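YARHG domain-containing protein (Legionella pneumophila subsp. pneumophila, PDB 4G2A) is of unknown function but may bind nutrients, and combines DUF4424 and YARHG regions. Local coordinates at residues Gly42-Asn47 against Tyr143-Thr148; Ser203-Ser208 against Tyr216-Arg221; Tyr246-Ser251 against Lys312-Met317. One frame throughout, in Å; residues are numbered along the deposited sequence.

Interaction 1. Residues Gly42-Asn47 against Tyr143-Thr148; sequences GSWHYN and YSTGAT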
loop_
_atom_site.group_PDB
_atom_site.type_symbol
_atom_site.label_atom_id
_atom_site.label_comp_id
_atom_site.label_asym_id
_atom_site.label_seq_id
_atom_site.Cartn_x
_atom_site.Cartn_y
_atom_site.Cartn_z
ATOM N N GLY A 42 -4.357 -9.514 2.217
ATOM C CA GLY A 42 -3.168 -8.747 2.553
ATOM C C GLY A 42 -3.468 -7.589 3.483
ATOM O O GLY A 42 -4.606 -7.099 3.568
ATOM N N SER A 43 -2.439 -7.161 4.210
ATOM C CA SER A 43 -2.556 -6.067 5.154
ATOM C C SER A 43 -1.272 -5.246 5.191
ATOM O O SER A 43 -0.217 -5.700 4.750
ATOM C CB SER A 43 -2.881 -6.595 6.553
ATOM O OG SER A 43 -2.016 -7.652 6.944
ATOM N N TRP A 44 -1.410 -4.003 5.668
ATOM C CA TRP A 44 -0.331 -3.074 5.938
ATOM C C TRP A 44 -0.389 -2.695 7.413
ATOM O O TRP A 44 -1.467 -2.377 7.933
ATOM C CB TRP A 44 -0.415 -1.828 5.047
ATOM C CG TRP A 44 -0.183 -2.107 3.595
ATOM C CD1 TRP A 44 -1.127 -2.180 2.619
ATOM C CD2 TRP A 44 1.082 -2.321 2.952
ATOM N NE1 TRP A 44 -0.538 -2.456 1.413
ATOM C CE2 TRP A 44 0.821 -2.535 1.582
ATOM C CE3 TRP A 44 2.418 -2.309 3.392
ATOM C CZ2 TRP A 44 1.843 -2.734 0.646
ATOM C CZ3 TRP A 44 3.431 -2.556 2.470
ATOM C CH2 TRP A 44 3.142 -2.738 1.111
ATOM N N HIS A 45 0.770 -2.748 8.082
ATOM C CA HIS A 45 0.935 -2.387 9.488
ATOM C C HIS A 45 1.751 -1.110 9.568
ATOM O O HIS A 45 2.883 -1.059 9.102
ATOM C CB HIS A 45 1.587 -3.536 10.270
ATOM C CG HIS A 45 1.719 -3.281 11.739
ATOM N ND1 HIS A 45 2.732 -3.864 12.478
ATOM C CD2 HIS A 45 0.977 -2.499 12.559
ATOM C CE1 HIS A 45 2.566 -3.432 13.716
ATOM N NE2 HIS A 45 1.523 -2.607 13.810
ATOM N N TYR A 46 1.156 -0.077 10.145
ATOM C CA TYR A 46 1.742 1.250 10.275
ATOM C C TYR A 46 2.248 1.506 11.676
ATOM O O TYR A 46 1.471 1.410 12.631
ATOM C CB TYR A 46 0.701 2.336 9.926
ATOM C CG TYR A 46 0.107 2.256 8.537
ATOM C CD1 TYR A 46 -0.817 1.264 8.207
ATOM C CD2 TYR A 46 0.346 3.255 7.601
ATOM C CE1 TYR A 46 -1.403 1.213 6.941
ATOM C CE2 TYR A 46 -0.241 3.221 6.340
ATOM C CZ TYR A 46 -1.111 2.195 6.010
ATOM O OH TYR A 46 -1.672 2.169 4.756
ATOM N N ASN A 47 3.553 1.819 11.808
ATOM C CA ASN A 47 4.141 2.251 13.075
ATOM C C ASN A 47 4.644 3.662 12.804
ATOM O O ASN A 47 5.568 3.849 12.008
ATOM C CB ASN A 47 5.221 1.317 13.574
ATOM C CG ASN A 47 4.724 -0.033 13.987
ATOM O OD1 ASN A 47 4.744 -0.986 13.207
ATOM N ND2 ASN A 47 4.398 -0.180 15.259
ATOM N N TYR A 143 -1.479 0.882 14.005
ATOM C CA TYR A 143 -2.732 0.417 13.426
ATOM C C TYR A 143 -2.435 -0.391 12.158
ATOM O O TYR A 143 -1.294 -0.431 11.694
ATOM C CB TYR A 143 -3.694 1.597 13.132
ATOM C CG TYR A 143 -3.106 2.662 12.231
ATOM C CD1 TYR A 143 -2.330 3.696 12.752
ATOM C CD2 TYR A 143 -3.379 2.678 10.868
ATOM C CE1 TYR A 143 -1.797 4.684 11.929
ATOM C CE2 TYR A 143 -2.871 3.672 10.041
ATOM C CZ TYR A 143 -2.068 4.665 10.574
ATOM O OH TYR A 143 -1.563 5.640 9.762
ATOM N N SER A 144 -3.479 -1.014 11.605
ATOM C CA SER A 144 -3.421 -1.798 10.372
ATOM C C SER A 144 -4.525 -1.382 9.441
ATOM O O SER A 144 -5.502 -0.786 9.869
ATOM C CB SER A 144 -3.553 -3.290 10.679
ATOM O OG SER A 144 -2.431 -3.718 11.427
ATOM N N THR A 145 -4.380 -1.722 8.172
ATOM C CA THR A 145 -5.386 -1.512 7.124
ATOM C C THR A 145 -5.364 -2.758 6.263
ATOM O O THR A 145 -4.462 -3.588 6.422
ATOM C CB THR A 145 -5.096 -0.233 6.279
ATOM O OG1 THR A 145 -3.932 -0.442 5.483
ATOM C CG2 THR A 145 -4.956 1.037 7.111
ATOM N N GLY A 146 -6.304 -2.854 5.336
ATOM C CA GLY A 146 -6.309 -3.887 4.313
ATOM C C GLY A 146 -5.377 -3.441 3.197
ATOM O O GLY A 146 -4.838 -2.318 3.228
ATOM N N ALA A 147 -5.130 -4.320 2.222
ATOM C CA ALA A 147 -4.230 -3.942 1.149
ATOM C C ALA A 147 -5.023 -3.687 -0.124
ATOM O O ALA A 147 -5.485 -4.623 -0.785
ATOM C CB ALA A 147 -3.159 -4.997 0.946
ATOM N N THR A 148 -5.212 -2.391 -0.425
ATOM C CA THR A 148 -5.906 -1.866 -1.594
ATOM C C THR A 148 -5.351 -2.528 -2.868
ATOM O O THR A 148 -4.140 -2.699 -3.033
ATOM C CB THR A 148 -5.795 -0.308 -1.608
ATOM O OG1 THR A 148 -6.502 0.162 -0.481
ATOM C CG2 THR A 148 -6.436 0.348 -2.823
HETATM O O HOH W 1 -6.542 -6.902 1.932
HETATM O O HOH W 2 -1.923 -2.428 -1.243
#
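Tyr46 lays its side chain across Tyr143 and Thr145 of the antiparallel neighbour, all three on the same side of the sheet. Its CB starts the contact: this methylene sits over one face of the Tyr143 ring, 3.9 Å from the ring centroid and 18° off the normal, a CH-pi contact. Next comes CG, 3.6 Å from Tyr143 CE2. The two rings run nearly parallel, planes at 11°, but strongly offset, so that little of one ring covers the other, and CD2 passes the Tyr143 hydroxyl. Farther out, CE1 reaches Thr145, whose OG1 lies at the ring edge, 3.4 Å from CE1, with CG2 close by. At the tip, Tyr46 OH makes a weak hydrogen bond to Arg158 O. Both rings owe their places to their first torsions: Tyr143 CG stands between its backbone N and carbonyl carbon (chi1 56°), while Tyr46 CG lies anti to its carbonyl carbon.

Two hydrogen-bonded pairs, Trp44 with Thr145 and Tyr46 with Tyr143, fix the register, and the straight bond from Tyr46 N to Tyr143 O measures 2.9 Å. Thr145 suits a strand by its branching, and its OG1 donates to Gly146 O at 3.1 Å. On the other side of the sheet, His45 turns its CD2 edge to Tyr143 O, 3.2 Å away, and gives NE2 to a hydrogen bond with Asp142. Trp44 NE1 reaches Thr148 O through a water.

Aromatic surface thus covers one side while polar His45 and Ser144 occupy the other, so the chemistry implies a sheet with a buried, largely aromatic side and a partly exposed polar one.

Interaction 2. Residues Ser203-Ser208 against Tyr216-Arg221; sequences SGMSIS and YIWDLR. With SO4 (sulfate ion), chain O; SO4 (sulfate ion), chain F.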
loop_
_atom_site.group_PDB
_atom_site.type_symbol
_atom_site.label_atom_id
_atom_site.label_comp_id
_atom_site.label_asym_id
_atom_site.label_seq_id
_atom_site.Cartn_x
_atom_site.Cartn_y
_atom_site.Cartn_z
ATOM N N SER A 203 8.674 13.234 -3.967
ATOM C CA SER A 203 9.986 13.036 -4.611
ATOM C C SER A 203 11.002 12.481 -3.595
ATOM O O SER A 203 10.817 12.630 -2.388
ATOM C CB SER A 203 10.523 14.355 -5.182
ATOM O OG SER A 203 9.608 15.021 -6.039
ATOM N N GLY A 204 12.077 11.881 -4.097
ATOM C CA GLY A 204 13.187 11.414 -3.268
ATOM C C GLY A 204 13.194 9.975 -2.819
ATOM O O GLY A 204 13.917 9.642 -1.882
HETATM N N MSE A 205 12.429 9.111 -3.470
HETATM C CA MSE A 205 12.418 7.703 -3.098
HETATM C C MSE A 205 13.665 6.954 -3.599
HETATM O O MSE A 205 14.131 7.160 -4.726
HETATM C CB MSE A 205 11.163 7.009 -3.632
HETATM C CG MSE A 205 10.953 5.618 -3.070
HETATM SE SE MSE A 205 9.666 4.610 -4.129
HETATM C CE MSE A 205 10.854 4.149 -5.617
ATOM N N SER A 206 14.198 6.091 -2.732
ATOM C CA SER A 206 15.292 5.188 -3.044
ATOM C C SER A 206 14.789 3.747 -2.819
ATOM O O SER A 206 13.862 3.524 -2.044
ATOM C CB SER A 206 16.544 5.506 -2.227
ATOM O OG SER A 206 16.248 5.750 -0.862
ATOM N N ILE A 207 15.358 2.796 -3.551
ATOM C CA ILE A 207 15.005 1.380 -3.460
ATOM C C ILE A 207 16.191 0.680 -2.792
ATOM O O ILE A 207 17.332 0.841 -3.221
ATOM C CB ILE A 207 14.654 0.794 -4.871
ATOM C CG1 ILE A 207 13.351 1.390 -5.415
ATOM C CG2 ILE A 207 14.582 -0.727 -4.853
ATOM C CD1 ILE A 207 13.244 1.453 -6.954
ATOM N N SER A 208 15.912 -0.085 -1.747
ATOM C CA SER A 208 16.924 -0.833 -1.002
ATOM C C SER A 208 16.495 -2.299 -0.899
ATOM O O SER A 208 15.298 -2.577 -0.893
ATOM C CB SER A 208 17.090 -0.215 0.384
ATOM O OG SER A 208 18.102 -0.849 1.143
ATOM N N TYR A 216 11.181 0.501 -0.007
ATOM C CA TYR A 216 11.037 1.812 -0.644
ATOM C C TYR A 216 11.169 2.862 0.440
ATOM O O TYR A 216 10.350 2.896 1.368
ATOM C CB TYR A 216 9.695 1.895 -1.389
ATOM C CG TYR A 216 9.526 0.758 -2.378
ATOM C CD1 TYR A 216 10.117 0.811 -3.640
ATOM C CD2 TYR A 216 8.862 -0.412 -2.016
ATOM C CE1 TYR A 216 10.021 -0.260 -4.533
ATOM C CE2 TYR A 216 8.767 -1.496 -2.896
ATOM C CZ TYR A 216 9.334 -1.407 -4.160
ATOM O OH TYR A 216 9.200 -2.437 -5.045
ATOM N N ILE A 217 12.253 3.661 0.373
ATOM C CA ILE A 217 12.602 4.625 1.421
ATOM C C ILE A 217 12.671 6.074 0.917
ATOM O O ILE A 217 13.218 6.363 -0.145
ATOM C CB ILE A 217 13.966 4.200 2.079
ATOM C CG1 ILE A 217 13.853 2.841 2.765
ATOM C CG2 ILE A 217 14.503 5.213 3.087
ATOM C CD1 ILE A 217 14.691 1.828 2.147
ATOM N N TRP A 218 12.140 6.972 1.746
ATOM C CA TRP A 218 12.197 8.428 1.645
ATOM C C TRP A 218 12.843 8.954 2.926
ATOM O O TRP A 218 12.557 8.423 4.005
ATOM C CB TRP A 218 10.798 9.044 1.489
ATOM C CG TRP A 218 10.055 8.749 0.224
ATOM C CD1 TRP A 218 9.802 9.624 -0.789
ATOM C CD2 TRP A 218 9.276 7.571 -0.059
ATOM N NE1 TRP A 218 8.996 9.031 -1.738
ATOM C CE2 TRP A 218 8.629 7.784 -1.299
ATOM C CE3 TRP A 218 9.072 6.347 0.611
ATOM C CZ2 TRP A 218 7.777 6.830 -1.876
ATOM C CZ3 TRP A 218 8.252 5.392 0.028
ATOM C CH2 TRP A 218 7.616 5.637 -1.205
ATOM N N ASP A 219 13.734 9.954 2.813
ATOM C CA ASP A 219 14.400 10.602 3.950
ATOM C C ASP A 219 14.548 12.078 3.589
ATOM O O ASP A 219 15.509 12.478 2.932
ATOM C CB ASP A 219 15.738 9.926 4.265
ATOM C CG ASP A 219 16.392 10.374 5.563
ATOM O OD1 ASP A 219 15.944 11.401 6.143
ATOM O OD2 ASP A 219 17.358 9.709 5.999
ATOM N N LEU A 220 13.535 12.874 3.971
ATOM C CA LEU A 220 13.388 14.285 3.597
ATOM C C LEU A 220 13.511 15.227 4.800
ATOM O O LEU A 220 12.922 14.983 5.847
ATOM C CB LEU A 220 12.018 14.461 2.888
ATOM C CG LEU A 220 11.580 13.266 1.982
ATOM C CD1 LEU A 220 10.068 13.107 1.943
ATOM C CD2 LEU A 220 12.200 13.341 0.598
ATOM N N ARG A 221 14.288 16.299 4.632
ATOM C CA ARG A 221 14.561 17.313 5.650
ATOM C C ARG A 221 13.916 18.594 5.190
ATOM O O ARG A 221 13.856 18.816 3.986
ATOM C CB ARG A 221 16.078 17.474 5.894
ATOM C CG ARG A 221 16.814 16.148 6.180
ATOM C CD ARG A 221 18.182 16.356 6.800
ATOM N NE ARG A 221 18.103 16.634 8.235
ATOM C CZ ARG A 221 18.669 15.888 9.182
ATOM N NH1 ARG A 221 19.371 14.808 8.858
ATOM N NH2 ARG A 221 18.545 16.225 10.462
HETATM S S SO4 O . 11.645 11.774 -7.917
HETATM O O1 SO4 O . 12.557 11.318 -6.870
HETATM O O2 SO4 O . 11.948 11.081 -9.162
HETATM O O3 SO4 O . 10.266 11.486 -7.550
HETATM O O4 SO4 O . 11.810 13.218 -8.118
HETATM S S SO4 F . 21.083 -1.236 -1.399
HETATM O O1 SO4 F . 20.525 -2.449 -0.788
HETATM O O2 SO4 F . 20.691 -1.179 -2.802
HETATM O O3 SO4 F . 20.582 -0.031 -0.715
HETATM O O4 SO4 F . 22.546 -1.269 -1.290
HETATM O O HOH W 3 15.093 10.124 0.354
#
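The indole of Trp218 receives Met205, a selenomethionine, over one face and a backbone carbonyl at its edge. Met205 CG stands 3.6 Å from the centroid of the six-membered ring, 14° off its normal, while CB covers the NE1-CE2 bond. The selenium continues obliquely past CZ2 and CH2 toward Tyr216, where it lies 3.9 Å from CD1, so one flexible, polarisable chain makes Met-aromatic contacts with two rings. With CG anti to the backbone N (chi1 -169°) and a bend at chi3, Met205 can follow both. In the plane of the indole, Ser203 O meets the CD1 edge at 3.6 Å; the ring's own N-H is bonded to Pro202 O. Tyr216 also lies alongside Ile207, whose CG1 is 3.7 Å from Tyr216 CD1, and its hydroxyl bonds to Thr185.

Ser206 and Ile217 form the hydrogen-bonded pair. Ile217 O is gripped twice by Ser206: by N at 2.8 Å in the carbonyl plane, and by OG at 3.2 Å from well above that plane. A serine is short enough to bend back so. Gly204, at a positive phi of 95°, has no side chain to collide with Leu220. Gly204 N bonds to O1 of a sulfate ion, 2.9 Å away, that probably comes from the crystallisation liquor. A water bridges Gly204 O and Asp219 N where the strands part.

Strand 206-208 pairs with strand 215-220 as a beta hairpin, and Met205, just before it, covers Trp218; both rings face strand 229-235, while Ser206 and Ile217 line the outer side.

Interaction 3. Residues Tyr246-Ser251 against Lys312-Met317; sequences YPWLNS and KKLLSM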
loop_
_atom_site.group_PDB
_atom_site.type_symbol
_atom_site.label_atom_id
_atom_site.label_comp_id
_atom_site.label_asym_id
_atom_site.label_seq_id
_atom_site.Cartn_x
_atom_site.Cartn_y
_atom_site.Cartn_z
ATOM N N TYR A 246 -4.829 -12.917 -17.713
ATOM C CA TYR A 246 -6.094 -12.241 -18.036
ATOM C C TYR A 246 -6.071 -11.519 -19.426
ATOM O O TYR A 246 -7.077 -11.630 -20.124
ATOM C CB TYR A 246 -6.538 -11.280 -16.910
ATOM C CG TYR A 246 -6.789 -11.919 -15.550
ATOM C CD1 TYR A 246 -6.665 -13.299 -15.360
ATOM C CD2 TYR A 246 -7.129 -11.142 -14.445
ATOM C CE1 TYR A 246 -6.845 -13.880 -14.101
ATOM C CE2 TYR A 246 -7.329 -11.715 -13.184
ATOM C CZ TYR A 246 -7.193 -13.086 -13.018
ATOM O OH TYR A 246 -7.408 -13.651 -11.778
ATOM N N PRO A 247 -4.980 -10.855 -19.911
ATOM C CA PRO A 247 -5.044 -10.255 -21.260
ATOM C C PRO A 247 -5.392 -11.284 -22.345
ATOM O O PRO A 247 -6.176 -10.943 -23.232
ATOM C CB PRO A 247 -3.647 -9.680 -21.458
ATOM C CG PRO A 247 -3.162 -9.424 -20.084
ATOM C CD PRO A 247 -3.686 -10.549 -19.268
ATOM N N TRP A 248 -4.869 -12.550 -22.238
ATOM C CA TRP A 248 -5.168 -13.652 -23.164
ATOM C C TRP A 248 -6.601 -14.127 -23.022
ATOM O O TRP A 248 -7.239 -14.464 -24.027
ATOM C CB TRP A 248 -4.222 -14.852 -22.961
ATOM C CG TRP A 248 -2.856 -14.628 -23.509
ATOM C CD1 TRP A 248 -1.706 -14.471 -22.798
ATOM C CD2 TRP A 248 -2.498 -14.486 -24.890
ATOM N NE1 TRP A 248 -0.656 -14.189 -23.645
ATOM C CE2 TRP A 248 -1.114 -14.202 -24.938
ATOM C CE3 TRP A 248 -3.219 -14.553 -26.097
ATOM C CZ2 TRP A 248 -0.427 -14.036 -26.146
ATOM C CZ3 TRP A 248 -2.538 -14.374 -27.289
ATOM C CH2 TRP A 248 -1.162 -14.112 -27.306
ATOM N N LEU A 249 -7.115 -14.169 -21.782
ATOM C CA LEU A 249 -8.484 -14.627 -21.569
ATOM C C LEU A 249 -9.500 -13.587 -22.023
ATOM O O LEU A 249 -10.527 -13.972 -22.564
ATOM C CB LEU A 249 -8.729 -15.040 -20.109
ATOM C CG LEU A 249 -8.052 -16.343 -19.671
ATOM C CD1 LEU A 249 -8.011 -16.449 -18.190
ATOM C CD2 LEU A 249 -8.779 -17.542 -20.201
ATOM N N ASN A 250 -9.196 -12.290 -21.868
ATOM C CA ASN A 250 -10.085 -11.185 -22.245
ATOM C C ASN A 250 -9.974 -10.804 -23.730
ATOM O O ASN A 250 -10.831 -10.073 -24.230
ATOM C CB ASN A 250 -9.813 -9.951 -21.379
ATOM C CG ASN A 250 -10.000 -10.159 -19.896
ATOM O OD1 ASN A 250 -10.743 -11.031 -19.439
ATOM N ND2 ASN A 250 -9.346 -9.333 -19.108
ATOM N N SER A 251 -8.932 -11.309 -24.425
ATOM C CA SER A 251 -8.664 -11.069 -25.842
ATOM C C SER A 251 -9.850 -11.501 -26.695
ATOM O O SER A 251 -10.475 -12.535 -26.413
ATOM C CB SER A 251 -7.398 -11.801 -26.277
ATOM O OG SER A 251 -6.994 -11.404 -27.578
ATOM N N LYS A 312 -6.726 -22.895 -15.931
ATOM C CA LYS A 312 -7.303 -24.024 -16.667
ATOM C C LYS A 312 -7.952 -23.558 -18.000
ATOM O O LYS A 312 -7.727 -24.202 -19.025
ATOM C CB LYS A 312 -8.313 -24.773 -15.783
ATOM C CG LYS A 312 -7.643 -25.442 -14.595
ATOM C CD LYS A 312 -8.610 -25.808 -13.496
ATOM C CE LYS A 312 -7.878 -26.481 -12.357
ATOM N NZ LYS A 312 -8.684 -26.514 -11.107
ATOM N N LYS A 313 -8.679 -22.414 -17.997
ATOM C CA LYS A 313 -9.274 -21.825 -19.215
ATOM C C LYS A 313 -8.187 -21.421 -20.219
ATOM O O LYS A 313 -8.359 -21.650 -21.420
ATOM C CB LYS A 313 -10.170 -20.615 -18.899
ATOM C CG LYS A 313 -11.542 -20.975 -18.376
ATOM C CD LYS A 313 -12.351 -19.723 -18.052
ATOM C CE LYS A 313 -13.762 -20.078 -17.663
ATOM N NZ LYS A 313 -14.611 -18.871 -17.501
ATOM N N LEU A 314 -7.061 -20.849 -19.734
ATOM C CA LEU A 314 -5.952 -20.474 -20.621
ATOM C C LEU A 314 -5.278 -21.722 -21.207
ATOM O O LEU A 314 -5.007 -21.749 -22.418
ATOM C CB LEU A 314 -4.927 -19.552 -19.945
ATOM C CG LEU A 314 -3.808 -18.988 -20.859
ATOM C CD1 LEU A 314 -4.351 -18.425 -22.179
ATOM C CD2 LEU A 314 -3.011 -17.920 -20.130
ATOM N N LEU A 315 -5.069 -22.762 -20.385
ATOM C CA LEU A 315 -4.485 -24.030 -20.863
ATOM C C LEU A 315 -5.382 -24.699 -21.881
ATOM O O LEU A 315 -4.881 -25.292 -22.834
ATOM C CB LEU A 315 -4.191 -24.992 -19.701
ATOM C CG LEU A 315 -2.995 -24.562 -18.839
ATOM C CD1 LEU A 315 -3.064 -25.186 -17.451
ATOM C CD2 LEU A 315 -1.659 -24.825 -19.565
ATOM N N SER A 316 -6.719 -24.560 -21.702
ATOM C CA SER A 316 -7.716 -25.113 -22.612
ATOM C C SER A 316 -7.679 -24.339 -23.955
ATOM O O SER A 316 -7.786 -24.958 -25.014
ATOM C CB SER A 316 -9.103 -25.087 -21.976
ATOM O OG SER A 316 -10.081 -25.596 -22.871
HETATM N N MSE A 317 -7.478 -23.010 -23.904
HETATM C CA MSE A 317 -7.364 -22.142 -25.084
HETATM C C MSE A 317 -6.103 -22.468 -25.898
HETATM O O MSE A 317 -6.171 -22.564 -27.125
HETATM C CB MSE A 317 -7.357 -20.670 -24.682
HETATM C CG MSE A 317 -8.734 -20.074 -24.484
HETATM SE SE MSE A 317 -8.555 -18.215 -23.864
HETATM C CE MSE A 317 -10.364 -17.513 -24.330
#
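Leu249 is the main bump of this contact, its CD2 methyl fitting into a hollow on helix 309-321 formed by Lys313, Leu314 and Met317. The floor of that hollow is close: CD2 lies 3.6 Å from Lys313 CB and 3.8 Å from Leu314 N, so the methyl presses against backbone as well as side chain. Met317, a selenomethionine, closes one side, its selenium 3.7 Å from Leu249 CD2. One methyl of the branched end, CD2, does all the touching; leucine suits the place as an apolar knob long enough to bring that methyl across to the other helix.

Lys313 contributes to the floor through CB alone. The rest of the chain runs extended, crossing Leu249 at about a right angle and carrying the ammonium group off toward solvent; lysine fits such a border, apolar at the root and charged at the end. In return, Met317 is a bump of its own. CG is anti to the carbonyl carbon (chi1 -84°) and the chain is straight beyond it, which sends the selenium across to a point 4.0 Å from Trp248 O and the terminal methyl toward Leu249 O. An unbranched, pliable chain can slip in here beside the carbonyl oxygens of Trp248 and Leu249. The third meeting is Leu314 CD1 with Trp248 CB at 3.7 Å; the indole beyond leads away from this helix.

The local helix axes pass 10.0 Å apart at 61°, consistent with the small area of the contact. Around it, helix 254-259 receives Trp248 and Met317 through Leu258, and helix 263-275 packs Leu269 on Trp248 and Ile273 on Leu314, so that helices 236-250 and 309-321 meet among the helices of the C-terminal, YARHG-containing part.

From the N terminus, interaction 1 comes first: segment 42-47 pairs with segment 143-148 across 95 intervening residues, closing a long loop rich in strands and without helix. Interaction 2 follows as a short hairpin closure, with just seven residues between its segments. Interaction 3 then joins the helix entering the YARHG region to the helix near the C terminus, closing a loop that holds three more helices. The three are in series, neither nested nor crossed. Interactions 1 and 2 belong to the same strand-rich part, centres about 20 Å apart and linked through strands 21-33 and 174-180; interaction 3 lies in the helical part, its centre about 32 Å from that of interaction 1 and about 39 Å from that of interaction 2.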